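Local coordinates for peptide chain release factor subunit 1 (Methanosarcina mazei, PDB 3IR9), which probably directs, as one subunit of a heterodimeric factor, the termination of translation at the stop codons UAA, UAG and UGA, and is represented here by its C-terminal domain, at residues Q53-A56 against N57-N61; V122-F125 against S126-D130. All coordinates share one frame; numbering follows the deposited sequence.

Interaction 1 (Q53-A56 against N57-N61)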
loop_
_atom_site.group_PDB
_atom_site.type_symbol
_atom_site.label_atom_id
_atom_site.label_comp_id
_atom_site.label_asym_id
_atom_site.label_seq_id
_atom_site.Cartn_x
_atom_site.Cartn_y
_atom_site.Cartn_z
ATOM N N GLN A 53 2.727 -16.660 -25.603
ATOM C CA GLN A 53 1.919 -17.882 -25.630
ATOM C C GLN A 53 0.491 -17.670 -25.128
ATOM O O GLN A 53 -0.462 -18.204 -25.691
ATOM C CB GLN A 53 2.588 -19.001 -24.825
ATOM C CG GLN A 53 2.031 -20.397 -25.123
ATOM C CD GLN A 53 2.385 -21.409 -24.046
ATOM O OE1 GLN A 53 2.698 -21.040 -22.917
ATOM N NE2 GLN A 53 2.328 -22.689 -24.391
ATOM N N VAL A 54 0.344 -16.903 -24.057
ATOM C CA VAL A 54 -0.977 -16.630 -23.528
ATOM C C VAL A 54 -1.755 -15.651 -24.417
ATOM O O VAL A 54 -2.975 -15.756 -24.536
ATOM C CB VAL A 54 -0.902 -16.148 -22.073
ATOM C CG1 VAL A 54 -2.213 -15.496 -21.654
ATOM C CG2 VAL A 54 -0.566 -17.317 -21.163
ATOM N N ARG A 55 -1.052 -14.726 -25.069
ATOM C CA ARG A 55 -1.719 -13.753 -25.942
ATOM C C ARG A 55 -2.499 -14.430 -27.061
ATOM O O ARG A 55 -3.666 -14.115 -27.288
ATOM C CB ARG A 55 -0.738 -12.732 -26.545
ATOM C CG ARG A 55 -1.438 -11.694 -27.422
ATOM C CD ARG A 55 -0.510 -10.606 -27.947
ATOM N NE ARG A 55 -0.160 -9.613 -26.933
ATOM C CZ ARG A 55 1.010 -9.577 -26.301
ATOM N NH1 ARG A 55 1.256 -8.639 -25.398
ATOM N NH2 ARG A 55 1.940 -10.481 -26.573
ATOM N N ALA A 56 -1.847 -15.364 -27.749
ATOM C CA ALA A 56 -2.430 -16.040 -28.906
ATOM C C ALA A 56 -3.667 -16.876 -28.568
ATOM O O ALA A 56 -4.539 -17.094 -29.412
ATOM C CB ALA A 56 -1.376 -16.902 -29.597
ATOM N N ASN A 57 -3.735 -17.353 -27.333
ATOM C CA ASN A 57 -4.873 -18.148 -26.912
ATOM C C ASN A 57 -6.078 -17.261 -26.646
ATOM O O ASN A 57 -7.207 -17.615 -26.983
ATOM C CB ASN A 57 -4.515 -18.991 -25.693
ATOM C CG ASN A 57 -3.644 -20.183 -26.051
ATOM O OD1 ASN A 57 -2.456 -20.221 -25.730
ATOM N ND2 ASN A 57 -4.231 -21.156 -26.739
ATOM N N LEU A 58 -5.824 -16.091 -26.069
ATOM C CA LEU A 58 -6.883 -15.118 -25.813
ATOM C C LEU A 58 -7.523 -14.650 -27.110
ATOM O O LEU A 58 -8.722 -14.355 -27.157
ATOM C CB LEU A 58 -6.325 -13.916 -25.055
ATOM C CG LEU A 58 -6.060 -14.155 -23.571
ATOM C CD1 LEU A 58 -5.110 -13.107 -23.020
ATOM C CD2 LEU A 58 -7.364 -14.168 -22.796
ATOM N N GLU A 59 -6.710 -14.582 -28.161
ATOM C CA GLU A 59 -7.166 -14.112 -29.467
ATOM C C GLU A 59 -7.945 -15.190 -30.213
ATOM O O GLU A 59 -8.357 -14.998 -31.352
ATOM C CB GLU A 59 -5.989 -13.596 -30.304
ATOM C CG GLU A 59 -5.307 -12.369 -29.689
ATOM C CD GLU A 59 -4.106 -11.879 -30.482
ATOM O OE1 GLU A 59 -3.533 -12.681 -31.253
ATOM O OE2 GLU A 59 -3.729 -10.693 -30.325
ATOM N N ILE A 60 -8.157 -16.319 -29.554
ATOM C CA ILE A 60 -8.991 -17.362 -30.116
ATOM C C ILE A 60 -9.955 -17.873 -29.058
ATOM O O ILE A 60 -10.521 -18.961 -29.185
ATOM C CB ILE A 60 -8.154 -18.509 -30.712
ATOM C CG1 ILE A 60 -7.259 -19.148 -29.658
ATOM C CG2 ILE A 60 -7.292 -17.990 -31.833
ATOM C CD1 ILE A 60 -6.531 -20.365 -30.169
ATOM N N ASN A 61 -10.127 -17.080 -28.005
ATOM C CA ASN A 61 -11.169 -17.339 -27.019
ATOM C C ASN A 61 -10.999 -18.674 -26.314
ATOM O O ASN A 61 -11.971 -19.246 -25.825
ATOM C CB ASN A 61 -12.535 -17.305 -27.705
ATOM C CG ASN A 61 -12.655 -16.167 -28.695
ATOM O OD1 ASN A 61 -12.510 -14.999 -28.336
ATOM N ND2 ASN A 61 -12.921 -16.501 -29.950
#
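Leu58 N donates to Val54 O at 3.3 Å and Glu59 N to Arg55 O at 3.2 Å, which carries the alpha-helical backbone of Gln53-Leu58 into its last turn. Asn57 N makes a weak second bond to Val54 O. The helix then ends in a Schellman motif: Asn61, with positive phi, is the C-prime residue, Asn61 N bonds to Leu58 O, and Ser62 N reaches back to Asn57 O. Val54 and Leu58 stand one turn apart and pack on the same buried side. Val54 CG1, anti to the backbone N (chi1 164°), meets Leu58 CD1 at 4.0 Å, and the two side chains cross at a slant. Arg55 and Glu59 run side by side and point the same way. Their contact is between Arg55 CG and Glu59 OE2, 3.8 Å apart. It is not a salt bridge, for Arg55 NE and Glu59 OE2 are 5.0 Å apart; the arginine turns its charge to Glu124 and Glu51 instead. Past the helix, Ile60 lays CG1 against Ala56 O at 3.4 Å. The turn lies between the four-stranded sheet and helix 121-131. Val54 faces the sheet, touching Ala48 of strand 47-49, Leu66 of strand 63-69 and Ile156 and Ala158 of strand 156-160. Arg55 and Leu58 lean on helix 121-131.

Interaction 2 (V122-F125 against S126-D130); sequences VDEF and SELAD
Ser126 turns its hydroxyl back along the helix to Val122, and OG donates to Val122 O at 2.7 Å. The approach is nearly straight on to the carbonyl, with a C=O...OG angle of 168°. The side-chain torsion makes this possible: OG lies beside its own backbone N (chi1 -58°), over the preceding turn. Val122 O also receives a weak bond from Ser126 N, 3.3 Å away. Replacing Ser126 with alanine would probably leave Val122 O with only that weak bond from this segment. Glu127 lays its extended chain along the preceding turn. Its CG sits 3.2 Å from Asp123 O, and OE2 comes to 3.4 Å from Glu124 CA. Leu128 sets CG against Glu124 O, one turn back, while Ala129 CB lies beside Phe125 O. The ring of Phe125 points off toward helix 51-58. Main-chain bonds tie the turns together, among them Glu127 N to Asp123 O and Ala129 N to Phe125 O, both 2.9 Å. Acidic groups gather on one side of the helix. Asp123 OD2 and Glu127 OE1 are 4.6 Å apart, so the two carboxylates probably repel each other mildly. Glu124 differs, because its carboxylate is paired with Arg55 in a salt bridge, which is likely to offset part of the local negative charge.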
loop_
_atom_site.group_PDB
_atom_site.type_symbol
_atom_site.label_atom_id
_atom_site.label_comp_id
_atom_site.label_asym_id
_atom_site.label_seq_id
_atom_site.Cartn_x
_atom_site.Cartn_y
_atom_site.Cartn_z
ATOM N N VAL A 122 -1.313 -5.678 -18.681
ATOM C CA VAL A 122 -2.449 -6.133 -17.876
ATOM C C VAL A 122 -3.795 -5.616 -18.398
ATOM O O VAL A 122 -4.820 -6.278 -18.246
ATOM C CB VAL A 122 -2.271 -5.799 -16.374
ATOM C CG1 VAL A 122 -1.391 -4.580 -16.194
ATOM C CG2 VAL A 122 -3.611 -5.609 -15.698
ATOM N N ASP A 123 -3.783 -4.443 -19.026
ATOM C CA ASP A 123 -4.973 -3.919 -19.690
ATOM C C ASP A 123 -5.379 -4.832 -20.842
ATOM O O ASP A 123 -6.431 -5.470 -20.801
ATOM C CB ASP A 123 -4.714 -2.515 -20.243
ATOM C CG ASP A 123 -5.063 -1.413 -19.260
ATOM O OD1 ASP A 123 -5.005 -1.647 -18.032
ATOM O OD2 ASP A 123 -5.386 -0.300 -19.730
ATOM N N GLU A 124 -4.529 -4.881 -21.867
ATOM C CA GLU A 124 -4.802 -5.630 -23.093
ATOM C C GLU A 124 -5.328 -7.032 -22.819
ATOM O O GLU A 124 -6.253 -7.500 -23.484
ATOM C CB GLU A 124 -3.540 -5.717 -23.957
ATOM C CG GLU A 124 -3.673 -6.659 -25.150
ATOM C CD GLU A 124 -2.325 -7.144 -25.670
ATOM O OE1 GLU A 124 -1.289 -6.734 -25.110
ATOM O OE2 GLU A 124 -2.297 -7.938 -26.636
ATOM N N PHE A 125 -4.729 -7.698 -21.836
ATOM C CA PHE A 125 -5.036 -9.094 -21.553
ATOM C C PHE A 125 -6.375 -9.254 -20.841
ATOM O O PHE A 125 -7.031 -10.286 -20.964
ATOM C CB PHE A 125 -3.891 -9.746 -20.767
ATOM C CG PHE A 125 -2.667 -10.045 -21.608
ATOM C CD1 PHE A 125 -2.253 -9.166 -22.599
ATOM C CD2 PHE A 125 -1.926 -11.199 -21.401
ATOM C CE1 PHE A 125 -1.132 -9.437 -23.367
ATOM C CE2 PHE A 125 -0.802 -11.473 -22.167
ATOM C CZ PHE A 125 -0.408 -10.591 -23.150
ATOM N N SER A 126 -6.782 -8.216 -20.117
ATOM C CA SER A 126 -8.080 -8.200 -19.454
ATOM C C SER A 126 -9.194 -7.859 -20.444
ATOM O O SER A 126 -10.311 -8.372 -20.340
ATOM C CB SER A 126 -8.065 -7.198 -18.306
ATOM O OG SER A 126 -7.038 -7.524 -17.391
ATOM N N GLU A 127 -8.875 -6.993 -21.403
ATOM C CA GLU A 127 -9.786 -6.661 -22.494
ATOM C C GLU A 127 -10.123 -7.919 -23.297
ATOM O O GLU A 127 -11.285 -8.178 -23.605
ATOM C CB GLU A 127 -9.156 -5.608 -23.415
ATOM C CG GLU A 127 -8.689 -4.327 -22.713
ATOM C CD GLU A 127 -7.823 -3.442 -23.608
ATOM O OE1 GLU A 127 -7.636 -2.249 -23.277
ATOM O OE2 GLU A 127 -7.327 -3.939 -24.644
ATOM N N LEU A 128 -9.097 -8.694 -23.635
ATOM C CA LEU A 128 -9.290 -9.934 -24.377
ATOM C C LEU A 128 -9.973 -10.990 -23.520
ATOM O O LEU A 128 -10.879 -11.676 -23.987
ATOM C CB LEU A 128 -7.955 -10.468 -24.888
ATOM C CG LEU A 128 -7.130 -9.497 -25.719
ATOM C CD1 LEU A 128 -5.908 -10.201 -26.259
ATOM C CD2 LEU A 128 -7.979 -8.944 -26.842
ATOM N N ALA A 129 -9.529 -11.131 -22.273
ATOM C CA ALA A 129 -10.175 -12.055 -21.350
ATOM C C ALA A 129 -11.670 -11.786 -21.347
ATOM O O ALA A 129 -12.470 -12.675 -21.635
ATOM C CB ALA A 129 -9.608 -11.911 -19.947
ATOM N N ASP A 130 -12.038 -10.548 -21.034
ATOM C CA ASP A 130 -13.439 -10.160 -20.954
ATOM C C ASP A 130 -14.169 -10.538 -22.242
ATOM O O ASP A 130 -15.269 -11.094 -22.217
ATOM C CB ASP A 130 -13.551 -8.656 -20.699
ATOM C CG ASP A 130 -14.737 -8.299 -19.826
ATOM O OD1 ASP A 130 -14.693 -8.597 -18.610
ATOM O OD2 ASP A 130 -15.705 -7.712 -20.356
#

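In the fold
Interaction 1 comes first along the chain, at the C-terminal end of helix 51-58. Interaction 2 follows within helix 121-131, after the three-stranded antiparallel sheet and its zinc site. Their centres are about 11 Å apart, and both belong to eRF1 domain 3. The two helices touch directly. Arg55 NE and Glu124 OE2 form a salt bridge of 2.7 Å, and Leu58 CB meets Leu128 CB at 3.8 Å. Both helices also pack on strand 63-69 of the four-stranded mixed sheet. The contact thus joins helices on either side of the zinc-bearing three-stranded sheet in sequence into one layer on the mixed sheet.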